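Local coordinates for BF1531-like N-terminal domain-containing protein (Bacteroides fragilis, PDB 3SLR) that is of unknown function but binds magnesium through a HAD-like phosphatase domain, joined to an N-terminal SGNH-hydrolase-like domain, and may hydrolyse ester bonds, at residues K24-G29 and E52-E57; Y79-H84 and R122-N127; F169-A174 and S208-I213. All coordinates share one frame; numbering follows the deposited sequence.

Contact 1 of 3, residues K24-G29 and E52-E57; sequences KVALLG and ELWEAE
W54 lies against A26 and L28 while K24-G29 and E52-E55 pair as parallel strands, the first two strands of the SGNH-hydrolase-like N-terminal domain, joined as a beta-alpha-beta unit through helix 34-46. Four backbone hydrogen bonds set the register: V25 N to E52 O, W54 N to V25 O, L27 N to W54 O (2.8 Å) and A56 N to L27 O. V25 and L27 thus each use both N and O toward the neighbour, as in a parallel ladder, and the short axes run 25° apart.

On the face that carries A26 and W54, the indole is held out by CG lying opposite the backbone N (chi1 176°). A26 CB meets the six-membered ring at its edge, near the ring plane, 3.7 Å from W54 CE3. L28 slants across the next corner, its CG 4.0 Å from W54 CZ3, and the same branch point packs on the methyl of A56, with L28 CG 3.6 Å from A56 CB. K24 and E52 run side by side on this face: K24 CG meets E52 OE2 at 3.6 Å, whereas K24 NZ, 5.9 Å from E52 OE2, makes a weak hydrogen bond to E76 O. On the other face the contacts are looser: L27 CB is 4.3 Å from L53 CD2.

Around this shell, F75 of helix 71-75 meets the W54 ring at a low interplanar angle, and Y72 touches A26. Helix 34-46 covers the opposite face through A37 and I40 on L53, and E55 OE1 is hydrogen-bonded to T33 OG1. Beyond the last direct bond, water links G29 to the loop residues A56 and E57: one molecule accepts from G29 N and donates to A56 O, and a second donates to both G29 O and E57 O, 2.7 Å from the latter.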
loop_
_atom_site.group_PDB
_atom_site.type_symbol
_atom_site.label_atom_id
_atom_site.label_comp_id
_atom_site.label_asym_id
_atom_site.label_seq_id
_atom_site.Cartn_x
_atom_site.Cartn_y
_atom_site.Cartn_z
ATOM N N LYS A 24 6.068 17.165 -10.881
ATOM C CA LYS A 24 7.458 16.891 -11.219
ATOM C C LYS A 24 8.021 15.894 -10.216
ATOM O O LYS A 24 8.082 16.185 -9.023
ATOM C CB LYS A 24 8.277 18.182 -11.228
ATOM C CG LYS A 24 7.917 19.100 -12.391
ATOM C CD LYS A 24 8.208 20.560 -12.078
ATOM C CE LYS A 24 9.677 20.822 -11.970
ATOM N NZ LYS A 24 9.946 22.242 -11.594
ATOM N N VAL A 25 8.420 14.727 -10.716
ATOM C CA VAL A 25 8.919 13.638 -9.880
ATOM C C VAL A 25 10.363 13.303 -10.251
ATOM O O VAL A 25 10.658 12.970 -11.403
ATOM C CB VAL A 25 8.055 12.379 -10.057
ATOM C CG1 VAL A 25 8.615 11.209 -9.220
ATOM C CG2 VAL A 25 6.607 12.670 -9.678
ATOM N N ALA A 26 11.266 13.418 -9.281
ATOM C CA ALA A 26 12.648 12.967 -9.475
ATOM C C ALA A 26 12.807 11.542 -8.928
ATOM O O ALA A 26 12.277 11.207 -7.870
ATOM C CB ALA A 26 13.616 13.904 -8.773
ATOM N N LEU A 27 13.532 10.709 -9.661
ATOM C CA LEU A 27 13.810 9.349 -9.211
ATOM C C LEU A 27 15.312 9.108 -9.264
ATOM O O LEU A 27 15.946 9.300 -10.307
ATOM C CB LEU A 27 13.091 8.343 -10.107
ATOM C CG LEU A 27 13.422 6.868 -9.895
ATOM C CD1 LEU A 27 12.968 6.390 -8.504
ATOM C CD2 LEU A 27 12.775 6.038 -10.997
ATOM N N LEU A 28 15.882 8.706 -8.132
ATOM C CA LEU A 28 17.317 8.447 -8.040
ATOM C C LEU A 28 17.537 7.114 -7.328
ATOM O O LEU A 28 17.025 6.904 -6.228
ATOM C CB LEU A 28 18.015 9.569 -7.262
ATOM C CG LEU A 28 17.735 11.014 -7.691
ATOM C CD1 LEU A 28 16.492 11.541 -6.983
ATOM C CD2 LEU A 28 18.916 11.902 -7.369
ATOM N N GLY A 29 18.307 6.222 -7.941
ATOM C CA GLY A 29 18.513 4.903 -7.363
ATOM C C GLY A 29 19.921 4.386 -7.548
ATOM O O GLY A 29 20.685 4.941 -8.343
ATOM N N GLU A 52 5.848 14.393 -14.851
ATOM C CA GLU A 52 7.100 14.699 -15.526
ATOM C C GLU A 52 8.205 14.044 -14.714
ATOM O O GLU A 52 8.525 14.484 -13.607
ATOM C CB GLU A 52 7.336 16.212 -15.637
ATOM C CG GLU A 52 8.653 16.560 -16.347
ATOM C CD GLU A 52 8.962 18.056 -16.371
ATOM O OE1 GLU A 52 10.091 18.426 -16.774
ATOM O OE2 GLU A 52 8.085 18.861 -15.999
ATOM N N LEU A 53 8.787 12.985 -15.261
ATOM C CA LEU A 53 9.722 12.173 -14.483
ATOM C C LEU A 53 11.179 12.371 -14.888
ATOM O O LEU A 53 11.580 12.021 -16.000
ATOM C CB LEU A 53 9.330 10.704 -14.571
ATOM C CG LEU A 53 9.863 9.843 -13.421
ATOM C CD1 LEU A 53 8.839 8.816 -13.022
ATOM C CD2 LEU A 53 11.193 9.206 -13.811
ATOM N N TRP A 54 11.962 12.959 -13.984
ATOM C CA TRP A 54 13.402 13.093 -14.180
ATOM C C TRP A 54 14.118 11.945 -13.464
ATOM O O TRP A 54 13.860 11.676 -12.297
ATOM C CB TRP A 54 13.913 14.431 -13.645
ATOM C CG TRP A 54 15.400 14.591 -13.742
ATOM C CD1 TRP A 54 16.112 15.041 -14.826
ATOM C CD2 TRP A 54 16.369 14.310 -12.719
ATOM N NE1 TRP A 54 17.454 15.052 -14.537
ATOM C CE2 TRP A 54 17.639 14.608 -13.253
ATOM C CE3 TRP A 54 16.286 13.834 -11.404
ATOM C CZ2 TRP A 54 18.815 14.448 -12.520
ATOM C CZ3 TRP A 54 17.457 13.677 -10.675
ATOM C CH2 TRP A 54 18.703 13.978 -11.237
ATOM N N GLU A 55 15.013 11.283 -14.183
ATOM C CA GLU A 55 15.759 10.145 -13.664
ATOM C C GLU A 55 17.212 10.556 -13.552
ATOM O O GLU A 55 17.809 11.029 -14.533
ATOM C CB GLU A 55 15.676 9.010 -14.679
ATOM C CG GLU A 55 15.192 7.690 -14.175
ATOM C CD GLU A 55 15.343 6.612 -15.238
ATOM O OE1 GLU A 55 16.048 5.618 -14.973
ATOM O OE2 GLU A 55 14.768 6.776 -16.341
ATOM N N ALA A 56 17.795 10.380 -12.372
ATOM C CA ALA A 56 19.223 10.595 -12.213
ATOM C C ALA A 56 19.946 9.500 -12.970
ATOM O O ALA A 56 19.398 8.410 -13.176
ATOM C CB ALA A 56 19.620 10.572 -10.745
ATOM N N GLU A 57 21.169 9.793 -13.400
ATOM C CA GLU A 57 21.996 8.782 -14.030
ATOM C C GLU A 57 22.262 7.654 -13.046
ATOM O O GLU A 57 22.130 7.830 -11.833
ATOM C CB GLU A 57 23.314 9.384 -14.505
ATOM C CG GLU A 57 23.120 10.510 -15.503
ATOM C CD GLU A 57 22.290 10.093 -16.705
ATOM O OE1 GLU A 57 22.485 8.973 -17.218
ATOM O OE2 GLU A 57 21.432 10.888 -17.140
HETATM O O HOH W 1 21.036 7.590 -9.385
HETATM O O HOH W 2 18.515 6.508 -11.046
#

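Contact 2 of 3, residues Y79-H84 and R122-N127; sequences YTIIFH and RVIYYN
T80 and I82 bond to R122, I124 and Y126 in a parallel ladder, its axes 19° apart, whose bonds run T80 N to R122 O, I124 N to T80 O and I82 N to I124 O. A fourth, from Y126 N to I82 O, is weak at 3.3 Å. These are the third and fourth strands of the five-stranded parallel sheet in the SGNH-hydrolase-like domain, and the lengthening last bond marks where they begin to part.

Aromatic rings fill the diverging end. Y126 turns the edge of its ring to the face of F83 in a T-shaped pair, with centroids 5.1 Å apart and planes at 69°. Its CE1 also presses on I81 CG2 at 3.5 Å, while Y126 OH is hydrogen-bonded to T210 OG1 on helix 203-217. At the other end of the ladder, the Y79 ring crosses the R122 side chain obliquely, Y79 CD2 lying 3.8 Å from R122 CB, and Y79 OH bonds to Q218.

Y79, I81 and I124 lie on one face of the sheet; I82 and Y125 lie on the other. I82 CB sits 3.7 Å from Y125 CD2, and the tyrosine, its CG opposite the backbone N (chi1 -169°), reaches across toward the neighbouring strand, to H84. Helix 104-118 covers this side, R108 touching both H84 and Y125. E62 holds H84 NE2 and Y128 OH meets Y125 OH, so the H84-Y125 pair sits within a longer polar chain. A water over the centre of the Y125 ring bridges I82 O, H84 N and Y126 O. Near it, Y125 OH approaches the edge of the imidazole and makes a hydrogen bond of 2.7 Å with H84 ND1.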
loop_
_atom_site.group_PDB
_atom_site.type_symbol
_atom_site.label_atom_id
_atom_site.label_comp_id
_atom_site.label_asym_id
_atom_site.label_seq_id
_atom_site.Cartn_x
_atom_site.Cartn_y
_atom_site.Cartn_z
ATOM N N TYR A 79 8.165 15.871 -6.028
ATOM C CA TYR A 79 8.457 14.663 -5.250
ATOM C C TYR A 79 9.826 14.136 -5.618
ATOM O O TYR A 79 10.226 14.210 -6.775
ATOM C CB TYR A 79 7.407 13.581 -5.510
ATOM C CG TYR A 79 6.052 13.958 -4.981
ATOM C CD1 TYR A 79 5.174 14.709 -5.743
ATOM C CD2 TYR A 79 5.659 13.585 -3.702
ATOM C CE1 TYR A 79 3.927 15.074 -5.249
ATOM C CE2 TYR A 79 4.424 13.947 -3.201
ATOM C CZ TYR A 79 3.564 14.688 -3.979
ATOM O OH TYR A 79 2.327 15.045 -3.477
ATOM N N THR A 80 10.536 13.608 -4.626
ATOM C CA THR A 80 11.850 13.005 -4.828
ATOM C C THR A 80 11.790 11.569 -4.318
ATOM O O THR A 80 11.608 11.332 -3.133
ATOM C CB THR A 80 12.954 13.777 -4.072
ATOM O OG1 THR A 80 13.098 15.086 -4.646
ATOM C CG2 THR A 80 14.295 13.058 -4.163
ATOM N N ILE A 81 11.914 10.618 -5.227
ATOM C CA ILE A 81 11.873 9.213 -4.873
ATOM C C ILE A 81 13.299 8.688 -4.866
ATOM O O ILE A 81 14.011 8.767 -5.874
ATOM C CB ILE A 81 11.042 8.409 -5.888
ATOM C CG1 ILE A 81 9.624 8.972 -5.987
ATOM C CG2 ILE A 81 11.035 6.916 -5.519
ATOM C CD1 ILE A 81 8.846 8.404 -7.138
ATOM N N ILE A 82 13.722 8.171 -3.720
ATOM C CA ILE A 82 15.055 7.580 -3.589
ATOM C C ILE A 82 14.918 6.069 -3.463
ATOM O O ILE A 82 14.162 5.570 -2.617
ATOM C CB ILE A 82 15.785 8.091 -2.325
ATOM C CG1 ILE A 82 15.788 9.628 -2.263
ATOM C CG2 ILE A 82 17.201 7.500 -2.232
ATOM C CD1 ILE A 82 16.638 10.301 -3.321
ATOM N N PHE A 83 15.656 5.341 -4.291
ATOM C CA PHE A 83 15.676 3.888 -4.212
ATOM C C PHE A 83 17.093 3.400 -3.911
ATOM O O PHE A 83 17.885 3.164 -4.825
ATOM C CB PHE A 83 15.181 3.284 -5.534
ATOM C CG PHE A 83 15.006 1.789 -5.492
ATOM C CD1 PHE A 83 15.037 1.099 -4.285
ATOM C CD2 PHE A 83 14.796 1.079 -6.670
ATOM C CE1 PHE A 83 14.864 -0.281 -4.251
ATOM C CE2 PHE A 83 14.612 -0.287 -6.655
ATOM C CZ PHE A 83 14.648 -0.980 -5.440
ATOM N N HIS A 84 17.417 3.312 -2.622
ATOM C CA HIS A 84 18.610 2.621 -2.143
ATOM C C HIS A 84 18.232 1.156 -1.925
ATOM O O HIS A 84 17.357 0.855 -1.111
ATOM C CB HIS A 84 19.036 3.188 -0.789
ATOM C CG HIS A 84 19.901 4.407 -0.869
ATOM N ND1 HIS A 84 19.770 5.463 0.008
ATOM C CD2 HIS A 84 20.944 4.716 -1.677
ATOM C CE1 HIS A 84 20.677 6.380 -0.271
ATOM N NE2 HIS A 84 21.406 5.948 -1.286
ATOM N N ARG A 122 8.618 16.904 -1.356
ATOM C CA ARG A 122 8.427 15.737 -0.498
ATOM C C ARG A 122 9.334 14.604 -0.949
ATOM O O ARG A 122 9.588 14.435 -2.141
ATOM C CB ARG A 122 6.971 15.280 -0.512
ATOM C CG ARG A 122 6.049 16.089 0.386
ATOM C CD ARG A 122 5.286 17.132 -0.395
ATOM N NE ARG A 122 4.247 17.751 0.424
ATOM C CZ ARG A 122 3.275 18.520 -0.054
ATOM N NH1 ARG A 122 3.198 18.767 -1.356
ATOM N NH2 ARG A 122 2.374 19.034 0.772
ATOM N N VAL A 123 9.837 13.836 0.009
ATOM C CA VAL A 123 10.704 12.710 -0.294
ATOM C C VAL A 123 9.943 11.421 -0.064
ATOM O O VAL A 123 9.256 11.284 0.934
ATOM C CB VAL A 123 11.965 12.725 0.598
ATOM C CG1 VAL A 123 12.758 11.418 0.459
ATOM C CG2 VAL A 123 12.821 13.927 0.246
ATOM N N ILE A 124 10.025 10.506 -1.024
ATOM C CA ILE A 124 9.511 9.155 -0.836
ATOM C C ILE A 124 10.701 8.196 -0.880
ATOM O O ILE A 124 11.463 8.171 -1.853
ATOM C CB ILE A 124 8.479 8.788 -1.909
ATOM C CG1 ILE A 124 7.291 9.754 -1.850
ATOM C CG2 ILE A 124 8.002 7.358 -1.694
ATOM C CD1 ILE A 124 6.359 9.631 -3.029
ATOM N N TYR A 125 10.857 7.411 0.178
ATOM C CA TYR A 125 12.078 6.645 0.380
ATOM C C TYR A 125 11.721 5.184 0.614
ATOM O O TYR A 125 11.004 4.868 1.569
ATOM C CB TYR A 125 12.846 7.213 1.585
ATOM C CG TYR A 125 14.257 6.667 1.741
ATOM C CD1 TYR A 125 14.488 5.475 2.398
ATOM C CD2 TYR A 125 15.353 7.358 1.236
ATOM C CE1 TYR A 125 15.774 4.966 2.539
ATOM C CE2 TYR A 125 16.646 6.864 1.371
ATOM C CZ TYR A 125 16.845 5.664 2.020
ATOM O OH TYR A 125 18.112 5.171 2.162
ATOM N N TYR A 126 12.182 4.296 -0.272
ATOM C CA TYR A 126 11.941 2.861 -0.089
ATOM C C TYR A 126 12.784 2.332 1.059
ATOM O O TYR A 126 13.992 2.522 1.064
ATOM C CB TYR A 126 12.276 2.065 -1.364
ATOM C CG TYR A 126 11.467 2.481 -2.571
ATOM C CD1 TYR A 126 12.060 3.159 -3.625
ATOM C CD2 TYR A 126 10.097 2.212 -2.645
ATOM C CE1 TYR A 126 11.317 3.549 -4.732
ATOM C CE2 TYR A 126 9.349 2.610 -3.749
ATOM C CZ TYR A 126 9.965 3.274 -4.788
ATOM O OH TYR A 126 9.224 3.678 -5.891
ATOM N N ASN A 127 12.156 1.682 2.035
ATOM C CA ASN A 127 12.928 1.030 3.082
ATOM C C ASN A 127 13.472 -0.305 2.585
ATOM O O ASN A 127 13.383 -0.611 1.388
ATOM C CB ASN A 127 12.145 0.903 4.407
ATOM C CG ASN A 127 10.909 0.029 4.294
ATOM O OD1 ASN A 127 10.600 -0.513 3.219
ATOM N ND2 ASN A 127 10.188 -0.121 5.415
HETATM O O HOH W 3 15.487 3.882 -0.715
HETATM O O HOH W 4 15.270 -0.907 -0.729
#

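Contact 3 of 3, residues F169-A174 and S208-I213; sequences FICNLA and SRTIDI
Apolar contact dominates where I213 meets the strand residues F169 and C171. The CD1 methyl at the end of the I213 side chain, carried out by an extended chain (chi2 166°), lies 3.7 Å from C171 CB. The same methyl comes 3.5 Å from I170 O, a contact with the backbone, since the I170 side chain itself leaves from the far side of the strand. The other branch of I213 serves F169: its CG2 is 4.2 Å from F169 CB.

Sulfur contacts form a second group. C171 SG, placed opposite its own backbone N (chi1 -179°), projects to the R209 backbone, inside helix 203-217, and comes 4.0 Å from R209 O, with R209 CB at a similar distance. These are van der Waals approaches, as no hydrogen bond crosses between the segments.

Their layout is that of an alpha/beta sandwich: helix 203-217 packs on the edge strand 168-171 of the parallel sheet, running nearly antiparallel to it, with the short axes 158° apart in direction and 9.2 Å from each other at closest approach. I213 also touches I124, and T210 touches I81, so the helix lies across strands 168-171, 122-126 and 79-83.

The guanidinium makes a further non-bonded approach. R209 folds back through bends at chi2 and chi3, bringing NH2 to 4.1 Å from N172 CB, obliquely to the guanidinium plane. Polar bonds gather at N172, centre of an inverse gamma turn closed by L173 N to C171 O (2.8 Å) and N-cap of helix 173-180: its OD1 accepts from G175 N and also from N127 ND2.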
loop_
_atom_site.group_PDB
_atom_site.type_symbol
_atom_site.label_atom_id
_atom_site.label_comp_id
_atom_site.label_asym_id
_atom_site.label_seq_id
_atom_site.Cartn_x
_atom_site.Cartn_y
_atom_site.Cartn_z
ATOM N N PHE A 169 8.501 10.624 3.548
ATOM C CA PHE A 169 7.617 9.466 3.551
ATOM C C PHE A 169 8.362 8.197 3.174
ATOM O O PHE A 169 9.124 8.164 2.201
ATOM C CB PHE A 169 6.480 9.670 2.556
ATOM C CG PHE A 169 5.594 10.822 2.893
ATOM C CD1 PHE A 169 5.984 12.123 2.595
ATOM C CD2 PHE A 169 4.362 10.614 3.489
ATOM C CE1 PHE A 169 5.162 13.192 2.911
ATOM C CE2 PHE A 169 3.537 11.683 3.798
ATOM C CZ PHE A 169 3.943 12.968 3.511
ATOM N N ILE A 170 8.128 7.138 3.940
ATOM C CA ILE A 170 8.632 5.833 3.573
ATOM C C ILE A 170 7.618 5.146 2.661
ATOM O O ILE A 170 6.399 5.299 2.840
ATOM C CB ILE A 170 8.862 4.986 4.842
ATOM C CG1 ILE A 170 10.058 5.560 5.617
ATOM C CG2 ILE A 170 9.092 3.532 4.470
ATOM C CD1 ILE A 170 10.121 5.190 7.091
ATOM N N CYS A 171 8.115 4.433 1.658
ATOM C CA CYS A 171 7.304 3.436 0.969
ATOM C C CYS A 171 7.774 2.071 1.488
ATOM O O CYS A 171 8.959 1.742 1.391
ATOM C CB CYS A 171 7.477 3.535 -0.531
ATOM S SG CYS A 171 6.477 2.352 -1.474
ATOM N N ASN A 172 6.844 1.296 2.043
ATOM C CA ASN A 172 7.192 0.107 2.834
ATOM C C ASN A 172 7.530 -1.112 1.974
ATOM O O ASN A 172 6.859 -2.145 2.045
ATOM C CB ASN A 172 6.054 -0.214 3.809
ATOM C CG ASN A 172 6.459 -1.222 4.879
ATOM O OD1 ASN A 172 7.631 -1.570 5.017
ATOM N ND2 ASN A 172 5.485 -1.684 5.648
ATOM N N LEU A 173 8.582 -0.981 1.176
ATOM C CA LEU A 173 9.074 -2.077 0.341
ATOM C C LEU A 173 9.333 -3.332 1.174
ATOM O O LEU A 173 9.093 -4.454 0.716
ATOM C CB LEU A 173 10.346 -1.629 -0.400
ATOM C CG LEU A 173 10.996 -2.642 -1.336
ATOM C CD1 LEU A 173 9.994 -3.145 -2.359
ATOM C CD2 LEU A 173 12.210 -2.006 -2.020
ATOM N N ALA A 174 9.790 -3.143 2.408
ATOM C CA ALA A 174 10.076 -4.273 3.292
ATOM C C ALA A 174 8.816 -5.089 3.588
ATOM O O ALA A 174 8.824 -6.319 3.479
ATOM C CB ALA A 174 10.728 -3.794 4.597
ATOM N N SER A 208 2.541 1.084 -8.083
ATOM C CA SER A 208 1.220 1.344 -7.529
ATOM C C SER A 208 1.355 1.874 -6.101
ATOM O O SER A 208 0.717 2.850 -5.730
ATOM C CB SER A 208 0.348 0.087 -7.588
ATOM O OG SER A 208 -0.959 0.363 -7.118
ATOM N N ARG A 209 2.201 1.233 -5.308
ATOM C CA ARG A 209 2.431 1.649 -3.925
ATOM C C ARG A 209 3.123 3.007 -3.819
ATOM O O ARG A 209 2.986 3.706 -2.809
ATOM C CB ARG A 209 3.249 0.585 -3.181
ATOM C CG ARG A 209 2.480 -0.721 -2.931
ATOM C CD ARG A 209 1.384 -0.542 -1.889
ATOM N NE ARG A 209 1.945 -0.101 -0.614
ATOM C CZ ARG A 209 2.093 -0.872 0.461
ATOM N NH1 ARG A 209 1.692 -2.145 0.448
ATOM N NH2 ARG A 209 2.633 -0.359 1.564
ATOM N N THR A 210 3.881 3.376 -4.851
ATOM C CA THR A 210 4.537 4.681 -4.878
ATOM C C THR A 210 3.508 5.756 -5.203
ATOM O O THR A 210 3.443 6.792 -4.545
ATOM C CB THR A 210 5.674 4.701 -5.906
ATOM O OG1 THR A 210 6.597 3.660 -5.575
ATOM C CG2 THR A 210 6.403 6.036 -5.906
ATOM N N ILE A 211 2.695 5.490 -6.211
ATOM C CA ILE A 211 1.670 6.454 -6.595
ATOM C C ILE A 211 0.596 6.584 -5.506
ATOM O O ILE A 211 0.038 7.667 -5.329
ATOM C CB ILE A 211 1.052 6.148 -7.979
ATOM C CG1 ILE A 211 2.102 6.295 -9.097
ATOM C CG2 ILE A 211 -0.158 7.066 -8.251
ATOM C CD1 ILE A 211 2.788 7.683 -9.183
ATOM N N ASP A 212 0.326 5.509 -4.755
ATOM C CA ASP A 212 -0.651 5.591 -3.666
ATOM C C ASP A 212 -0.247 6.722 -2.725
ATOM O O ASP A 212 -1.098 7.450 -2.207
ATOM C CB ASP A 212 -0.717 4.296 -2.827
ATOM C CG ASP A 212 -1.322 3.110 -3.573
ATOM O OD1 ASP A 212 -2.062 3.301 -4.564
ATOM O OD2 ASP A 212 -1.052 1.961 -3.143
ATOM N N ILE A 213 1.057 6.848 -2.484
ATOM C CA ILE A 213 1.555 7.848 -1.540
ATOM C C ILE A 213 1.395 9.249 -2.132
ATOM O O ILE A 213 0.872 10.145 -1.483
ATOM C CB ILE A 213 3.031 7.601 -1.160
ATOM C CG1 ILE A 213 3.143 6.316 -0.322
ATOM C CG2 ILE A 213 3.584 8.787 -0.373
ATOM C CD1 ILE A 213 4.597 5.776 -0.179
#

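How the contacts relate
The contacts come in series along the chain and step across one five-stranded parallel sheet, ordered 50-55, 22-29, 79-83, 122-126, 168-171. Contacts 1 and 2 have centres about 10 Å apart and share a seam between strands 22-29 and 79-83, where A26 N lies 2.8 Å from Y79 O, a probable hydrogen bond. Contacts 2 and 3, with centres about 9 Å apart, meet where strand 122-126 adjoins 168-171; Y125 N is 2.8 Å from F169 O. Contacts 1 and 3 do not touch, their centres being about 16 Å apart. Together they describe the sheet and one covering helix of the N-terminal domain, away from the magnesium site.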